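Local atomic coordinates of FixK2 protein (Bradyrhizobium japonicum, PDB entry 4I2O), a protein that probably acts as a DNA-binding transcription factor of the CRP/FNR superfamily, linked to nitrogen fixation, and is captured here bound to DNA. Residues D77-G89 / P181-L193. The protein carries 1 engineered substitution. Sequence-based numbering, arbitrary orientation.
Sequences DGRRQIGAFHLPG and PMSRRDIGDYLGL. Engineered in segment 181-193: S183 (natural residue Cys). With nucleotides of chain C; nucleotides of chain D.
M182 lays its methyl over one face of the F85 ring: CE lies 3.8 Å from the ring centroid and almost on the ring normal, a CH-pi contact that the bends of the M182 chain at chi2 and chi3 make possible by curling the thioether back. SD stands farther off above the same face, a Met-aromatic contact, while CG2 of I82 sits over the opposite one. Engineered S183 is the N-cap of helix 184-191, its OG accepting from D186 N. R184, the next residue, turns from the contact to DNA: its backbone N donates to OP2 of DA7 in chain C at 2.9 Å, and NE and NH2 donate to OP2 and OP1 of DT8 in chain C.

D186 and D189, one turn apart, share R80. NE and NH2 of R80 grip D189 OD2 side-on, NE at 2.8 Å, with guanidinium and carboxylate planes 85° apart; NH2 also donates to D186 OD1 at 2.8 Å. I82 CD1 lies over the guanidinium face. An alanine in place of R80 would probably leave two neighbouring carboxylates without this shared cation, although D186 keeps R70 and D189 keeps R154 of the second subunit. D189 O accepts from I82 N at 2.9 Å, a direct backbone link between helix and strand. On Y190, CG anti to N (chi1 -177°) presents the ring face to the edge of F85, where CE2 lies closest, centroids 4.7 Å apart in an inclined edge-to-face pair; its OH is hydrogen-bonded to E167. Q81 NE2, bonded to I82 O within its own strand, adds a weak bond to Y190 O, which also accepts from H148.

Helix 184-191, in the helix-turn-helix domain, thus crosses strand 80-86, outermost in its sheet within this chain, at -81°, with axes 5.8 Å apart. Strand 69-74 flanks the strand; I187 packs against helices 157-172 and 195-207.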
loop_
_atom_site.group_PDB
_atom_site.type_symbol
_atom_site.label_atom_id
_atom_site.label_comp_id
_atom_site.label_asym_id
_atom_site.label_seq_id
_atom_site.Cartn_x
_atom_site.Cartn_y
_atom_site.Cartn_z
ATOM N N ASP A 77 -10.499 -2.568 -18.045
ATOM C CA ASP A 77 -11.377 -3.657 -18.433
ATOM C C ASP A 77 -12.325 -3.937 -17.309
ATOM O O ASP A 77 -13.073 -4.911 -17.370
ATOM C CB ASP A 77 -10.595 -4.917 -18.851
ATOM C CG ASP A 77 -9.753 -5.486 -17.711
ATOM O OD1 ASP A 77 -9.094 -6.515 -17.945
ATOM O OD2 ASP A 77 -9.738 -4.912 -16.595
ATOM N N GLY A 78 -12.284 -3.125 -16.246
ATOM C CA GLY A 78 -13.258 -3.296 -15.189
ATOM C C GLY A 78 -12.716 -3.954 -13.944
ATOM O O GLY A 78 -13.394 -4.006 -12.915
ATOM N N ARG A 79 -11.486 -4.481 -13.996
ATOM C CA ARG A 79 -10.929 -5.041 -12.775
ATOM C C ARG A 79 -10.786 -3.977 -11.700
ATOM O O ARG A 79 -10.461 -2.841 -12.012
ATOM C CB ARG A 79 -9.530 -5.602 -13.102
ATOM C CG ARG A 79 -9.590 -7.002 -13.816
ATOM C CD ARG A 79 -8.073 -7.320 -14.129
ATOM N NE ARG A 79 -7.665 -6.570 -15.324
ATOM C CZ ARG A 79 -6.434 -6.590 -15.819
ATOM N NH1 ARG A 79 -5.495 -7.300 -15.199
ATOM N NH2 ARG A 79 -6.131 -5.904 -16.927
ATOM N N ARG A 80 -11.013 -4.334 -10.436
ATOM C CA ARG A 80 -11.106 -3.319 -9.382
ATOM C C ARG A 80 -10.367 -3.804 -8.133
ATOM O O ARG A 80 -10.546 -4.960 -7.755
ATOM C CB ARG A 80 -12.600 -3.133 -8.987
ATOM C CG ARG A 80 -12.704 -2.166 -7.821
ATOM C CD ARG A 80 -14.229 -1.946 -7.540
ATOM N NE ARG A 80 -14.763 -3.153 -6.931
ATOM C CZ ARG A 80 -15.956 -3.222 -6.322
ATOM N NH1 ARG A 80 -16.650 -2.102 -6.097
ATOM N NH2 ARG A 80 -16.386 -4.394 -5.856
ATOM N N GLN A 81 -9.485 -2.979 -7.557
ATOM C CA GLN A 81 -8.835 -3.272 -6.297
ATOM C C GLN A 81 -9.443 -2.295 -5.310
ATOM O O GLN A 81 -9.326 -1.050 -5.489
ATOM C CB GLN A 81 -7.288 -3.074 -6.385
ATOM C CG GLN A 81 -6.660 -3.242 -5.002
ATOM C CD GLN A 81 -6.778 -4.639 -4.470
ATOM O OE1 GLN A 81 -6.555 -5.628 -5.217
ATOM N NE2 GLN A 81 -7.056 -4.758 -3.150
ATOM N N ILE A 82 -10.133 -2.828 -4.291
ATOM C CA ILE A 82 -10.517 -1.969 -3.152
ATOM C C ILE A 82 -9.318 -1.823 -2.170
ATOM O O ILE A 82 -8.769 -2.831 -1.619
ATOM C CB ILE A 82 -11.762 -2.592 -2.467
ATOM C CG1 ILE A 82 -12.966 -2.360 -3.375
ATOM C CG2 ILE A 82 -12.007 -1.834 -1.129
ATOM C CD1 ILE A 82 -14.261 -3.112 -2.898
ATOM N N GLY A 83 -8.905 -0.573 -1.903
ATOM C CA GLY A 83 -7.774 -0.301 -1.057
ATOM C C GLY A 83 -8.161 -0.210 0.390
ATOM O O GLY A 83 -7.338 -0.505 1.277
ATOM N N ALA A 84 -9.439 0.126 0.665
ATOM C CA ALA A 84 -9.826 0.259 2.040
ATOM C C ALA A 84 -11.341 0.333 2.143
ATOM O O ALA A 84 -12.010 0.823 1.222
ATOM C CB ALA A 84 -9.217 1.572 2.673
ATOM N N PHE A 85 -11.828 -0.104 3.283
ATOM C CA PHE A 85 -13.265 0.108 3.661
ATOM C C PHE A 85 -13.252 1.128 4.770
ATOM O O PHE A 85 -12.417 1.035 5.674
ATOM C CB PHE A 85 -13.833 -1.162 4.192
ATOM C CG PHE A 85 -14.054 -2.223 3.126
ATOM C CD1 PHE A 85 -14.989 -1.987 2.089
ATOM C CD2 PHE A 85 -13.353 -3.422 3.153
ATOM C CE1 PHE A 85 -15.206 -2.936 1.098
ATOM C CE2 PHE A 85 -13.627 -4.430 2.168
ATOM C CZ PHE A 85 -14.557 -4.161 1.123
ATOM N N HIS A 86 -14.120 2.146 4.710
ATOM C CA HIS A 86 -14.163 3.178 5.785
ATOM C C HIS A 86 -15.489 3.017 6.480
ATOM O O HIS A 86 -16.532 2.898 5.830
ATOM C CB HIS A 86 -14.112 4.553 5.166
ATOM C CG HIS A 86 -12.981 4.692 4.187
ATOM N ND1 HIS A 86 -11.680 4.528 4.573
ATOM C CD2 HIS A 86 -12.957 4.939 2.855
ATOM C CE1 HIS A 86 -10.884 4.748 3.529
ATOM N NE2 HIS A 86 -11.641 4.955 2.469
ATOM N N LEU A 87 -15.415 2.860 7.796
ATOM C CA LEU A 87 -16.552 2.426 8.604
ATOM C C LEU A 87 -16.813 3.603 9.577
ATOM O O LEU A 87 -16.063 4.565 9.592
ATOM C CB LEU A 87 -16.140 1.150 9.347
ATOM C CG LEU A 87 -15.815 -0.034 8.442
ATOM C CD1 LEU A 87 -15.337 -1.165 9.323
ATOM C CD2 LEU A 87 -17.073 -0.482 7.613
ATOM N N PRO A 88 -17.886 3.552 10.385
ATOM C CA PRO A 88 -18.170 4.730 11.209
ATOM C C PRO A 88 -17.042 5.184 12.147
ATOM O O PRO A 88 -16.379 4.359 12.840
ATOM C CB PRO A 88 -19.406 4.297 12.017
ATOM C CG PRO A 88 -20.095 3.342 11.094
ATOM C CD PRO A 88 -18.985 2.583 10.387
ATOM N N GLY A 89 -16.831 6.497 12.125
ATOM C CA GLY A 89 -15.742 7.144 12.828
ATOM C C GLY A 89 -14.478 7.289 11.974
ATOM O O GLY A 89 -13.614 8.114 12.282
ATOM N N PRO A 181 -21.175 -4.755 5.917
ATOM C CA PRO A 181 -22.060 -3.950 5.043
ATOM C C PRO A 181 -21.885 -4.246 3.567
ATOM O O PRO A 181 -22.758 -3.786 2.792
ATOM C CB PRO A 181 -21.608 -2.506 5.287
ATOM C CG PRO A 181 -20.066 -2.674 5.626
ATOM C CD PRO A 181 -20.097 -3.938 6.532
ATOM N N MET A 182 -20.820 -4.965 3.164
ATOM C CA MET A 182 -20.489 -5.121 1.770
ATOM C C MET A 182 -20.735 -6.565 1.225
ATOM O O MET A 182 -20.808 -7.565 2.008
ATOM C CB MET A 182 -18.986 -4.704 1.589
ATOM C CG MET A 182 -17.988 -5.782 2.071
ATOM S SD MET A 182 -17.881 -6.073 3.830
ATOM C CE MET A 182 -16.946 -4.675 4.485
ATOM N N SER A 183 -20.845 -6.639 -0.100
ATOM C CA SER A 183 -21.087 -7.861 -0.840
ATOM C C SER A 183 -19.848 -8.721 -0.920
ATOM O O SER A 183 -18.746 -8.272 -0.599
ATOM C CB SER A 183 -21.476 -7.497 -2.282
ATOM O OG SER A 183 -20.340 -6.883 -2.898
ATOM N N ARG A 184 -20.031 -9.950 -1.395
ATOM C CA ARG A 184 -18.920 -10.866 -1.571
ATOM C C ARG A 184 -17.970 -10.348 -2.665
ATOM O O ARG A 184 -16.730 -10.581 -2.651
ATOM C CB ARG A 184 -19.496 -12.298 -1.936
ATOM C CG ARG A 184 -20.358 -12.954 -0.770
ATOM C CD ARG A 184 -19.484 -13.238 0.487
ATOM N NE ARG A 184 -20.171 -14.178 1.409
ATOM C CZ ARG A 184 -20.670 -13.862 2.611
ATOM N NH1 ARG A 184 -20.636 -12.596 3.109
ATOM N NH2 ARG A 184 -21.215 -14.839 3.324
ATOM N N ARG A 185 -18.532 -9.660 -3.652
ATOM C CA ARG A 185 -17.678 -9.116 -4.696
ATOM C C ARG A 185 -16.801 -7.978 -4.130
ATOM O O ARG A 185 -15.601 -7.849 -4.515
ATOM C CB ARG A 185 -18.570 -8.555 -5.814
ATOM C CG ARG A 185 -17.737 -7.914 -6.966
ATOM C CD ARG A 185 -18.675 -7.421 -8.097
ATOM N NE ARG A 185 -19.125 -8.588 -8.874
ATOM C CZ ARG A 185 -18.289 -9.254 -9.686
ATOM N NH1 ARG A 185 -17.007 -8.856 -9.855
ATOM N NH2 ARG A 185 -18.709 -10.314 -10.337
ATOM N N ASP A 186 -17.360 -7.150 -3.256
ATOM C CA ASP A 186 -16.475 -6.132 -2.654
ATOM C C ASP A 186 -15.416 -6.824 -1.811
ATOM O O ASP A 186 -14.237 -6.398 -1.785
ATOM C CB ASP A 186 -17.273 -5.200 -1.713
ATOM C CG ASP A 186 -18.036 -4.120 -2.433
ATOM O OD1 ASP A 186 -18.123 -4.105 -3.664
ATOM O OD2 ASP A 186 -18.610 -3.270 -1.711
ATOM N N ILE A 187 -15.792 -7.863 -1.049
ATOM C CA ILE A 187 -14.746 -8.537 -0.247
ATOM C C ILE A 187 -13.661 -9.103 -1.169
ATOM O O ILE A 187 -12.481 -8.980 -0.866
ATOM C CB ILE A 187 -15.299 -9.644 0.656
ATOM C CG1 ILE A 187 -16.338 -9.003 1.646
ATOM C CG2 ILE A 187 -14.203 -10.346 1.448
ATOM C CD1 ILE A 187 -17.155 -10.099 2.403
ATOM N N GLY A 188 -14.047 -9.824 -2.224
ATOM C CA GLY A 188 -13.022 -10.360 -3.146
ATOM C C GLY A 188 -12.178 -9.216 -3.713
ATOM O O GLY A 188 -10.971 -9.390 -3.783
ATOM N N ASP A 189 -12.770 -8.079 -4.131
ATOM C CA ASP A 189 -11.947 -6.965 -4.674
ATOM C C ASP A 189 -11.074 -6.266 -3.657
ATOM O O ASP A 189 -10.049 -5.690 -4.041
ATOM C CB ASP A 189 -12.788 -5.908 -5.484
ATOM C CG ASP A 189 -13.366 -6.490 -6.737
ATOM O OD1 ASP A 189 -12.791 -7.486 -7.247
ATOM O OD2 ASP A 189 -14.324 -5.893 -7.303
ATOM N N TYR A 190 -11.374 -6.434 -2.363
ATOM C CA TYR A 190 -10.440 -5.967 -1.318
ATOM C C TYR A 190 -9.297 -6.937 -1.150
ATOM O O TYR A 190 -8.144 -6.534 -0.921
ATOM C CB TYR A 190 -11.234 -5.906 0.014
ATOM C CG TYR A 190 -10.494 -5.380 1.263
ATOM C CD1 TYR A 190 -9.825 -4.132 1.269
ATOM C CD2 TYR A 190 -10.502 -6.118 2.432
ATOM C CE1 TYR A 190 -9.238 -3.634 2.444
ATOM C CE2 TYR A 190 -9.910 -5.613 3.615
ATOM C CZ TYR A 190 -9.303 -4.379 3.607
ATOM O OH TYR A 190 -8.747 -3.842 4.756
ATOM N N LEU A 191 -9.568 -8.224 -1.353
ATOM C CA LEU A 191 -8.573 -9.265 -1.060
ATOM C C LEU A 191 -7.861 -9.815 -2.317
ATOM O O LEU A 191 -7.097 -10.759 -2.186
ATOM C CB LEU A 191 -9.234 -10.506 -0.352
ATOM C CG LEU A 191 -9.958 -10.167 0.966
ATOM C CD1 LEU A 191 -10.613 -11.460 1.557
ATOM C CD2 LEU A 191 -8.871 -9.544 1.899
ATOM N N GLY A 192 -8.103 -9.259 -3.504
ATOM C CA GLY A 192 -7.425 -9.752 -4.716
ATOM C C GLY A 192 -7.925 -11.128 -5.102
ATOM O O GLY A 192 -7.191 -11.923 -5.691
ATOM N N LEU A 193 -9.187 -11.429 -4.771
ATOM C CA LEU A 193 -9.810 -12.794 -5.030
ATOM C C LEU A 193 -11.151 -12.619 -5.722
ATOM O O LEU A 193 -11.677 -11.525 -5.769
ATOM C CB LEU A 193 -10.094 -13.541 -3.675
ATOM C CG LEU A 193 -8.862 -13.811 -2.780
ATOM C CD1 LEU A 193 -9.327 -14.346 -1.404
ATOM C CD2 LEU A 193 -7.947 -14.848 -3.527
ATOM P P DA C 7 -23.659 -11.065 -1.260
ATOM O OP1 DA C 7 -23.511 -10.500 0.100
ATOM O OP2 DA C 7 -22.617 -10.801 -2.318
ATOM O "O5'" DA C 7 -23.801 -12.639 -1.212
ATOM C "C5'" DA C 7 -24.850 -13.256 -0.308
ATOM C "C4'" DA C 7 -24.774 -14.771 -0.547
ATOM O "O4'" DA C 7 -25.358 -15.052 -1.842
ATOM C "C3'" DA C 7 -23.371 -15.346 -0.538
ATOM O "O3'" DA C 7 -23.397 -16.231 0.632
ATOM C "C2'" DA C 7 -23.241 -16.131 -1.884
ATOM C "C1'" DA C 7 -24.733 -16.228 -2.308
ATOM N N9 DA C 7 -24.877 -16.169 -3.763
ATOM C C8 DA C 7 -24.475 -15.168 -4.611
ATOM N N7 DA C 7 -24.754 -15.381 -5.887
ATOM C C5 DA C 7 -25.441 -16.607 -5.875
ATOM C C6 DA C 7 -25.984 -17.378 -6.903
ATOM N N6 DA C 7 -25.924 -16.924 -8.167
ATOM N N1 DA C 7 -26.619 -18.567 -6.572
ATOM C C2 DA C 7 -26.597 -18.890 -5.250
ATOM N N3 DA C 7 -26.059 -18.205 -4.189
ATOM C C4 DA C 7 -25.523 -17.090 -4.583
ATOM P P DT C 8 -22.118 -17.228 0.940
ATOM O OP1 DT C 8 -22.262 -17.583 2.421
ATOM O OP2 DT C 8 -20.949 -16.714 0.232
ATOM O "O5'" DT C 8 -22.519 -18.633 0.154
ATOM C "C5'" DT C 8 -23.732 -19.222 0.616
ATOM C "C4'" DT C 8 -23.995 -20.423 -0.273
ATOM O "O4'" DT C 8 -24.161 -20.014 -1.651
ATOM C "C3'" DT C 8 -22.837 -21.441 -0.317
ATOM O "O3'" DT C 8 -23.468 -22.643 0.042
ATOM C "C2'" DT C 8 -22.318 -21.555 -1.746
ATOM C "C1'" DT C 8 -23.515 -21.019 -2.490
ATOM N N1 DT C 8 -23.233 -20.306 -3.812
ATOM C C2 DT C 8 -23.801 -20.759 -5.008
ATOM O O2 DT C 8 -24.483 -21.786 -5.125
ATOM N N3 DT C 8 -23.563 -20.002 -6.111
ATOM C C4 DT C 8 -22.781 -18.826 -6.148
ATOM O O4 DT C 8 -22.682 -18.207 -7.210
ATOM C C5 DT C 8 -22.196 -18.393 -4.887
ATOM C C7 DT C 8 -21.332 -17.137 -4.839
ATOM C C6 DT C 8 -22.454 -19.127 -3.770
ATOM P P DA D 19 -9.136 -16.138 -7.512
ATOM O OP1 DA D 19 -8.712 -14.700 -7.540
ATOM O OP2 DA D 19 -10.322 -16.545 -6.689
ATOM O "O5'" DA D 19 -9.305 -16.564 -9.024
ATOM C "C5'" DA D 19 -8.238 -16.463 -9.958
ATOM C "C4'" DA D 19 -8.809 -16.673 -11.353
ATOM O "O4'" DA D 19 -9.083 -18.103 -11.546
ATOM C "C3'" DA D 19 -10.148 -15.987 -11.676
ATOM O "O3'" DA D 19 -9.942 -15.464 -13.043
ATOM C "C2'" DA D 19 -11.222 -17.066 -11.550
ATOM C "C1'" DA D 19 -10.437 -18.363 -11.826
ATOM N N9 DA D 19 -10.854 -19.453 -10.958
ATOM C C8 DA D 19 -10.975 -19.505 -9.598
ATOM N N7 DA D 19 -11.384 -20.676 -9.102
ATOM C C5 DA D 19 -11.530 -21.450 -10.238
ATOM C C6 DA D 19 -11.886 -22.799 -10.378
ATOM N N6 DA D 19 -12.203 -23.595 -9.330
ATOM N N1 DA D 19 -11.937 -23.304 -11.643
ATOM C C2 DA D 19 -11.592 -22.483 -12.657
ATOM N N3 DA D 19 -11.202 -21.209 -12.655
ATOM C C4 DA D 19 -11.213 -20.720 -11.387
HETATM O O HOH W 1 -12.204 -6.962 -10.057
HETATM O O HOH W 2 -19.561 -2.727 -5.735
HETATM O O HOH W 3 -10.013 -1.171 5.215
#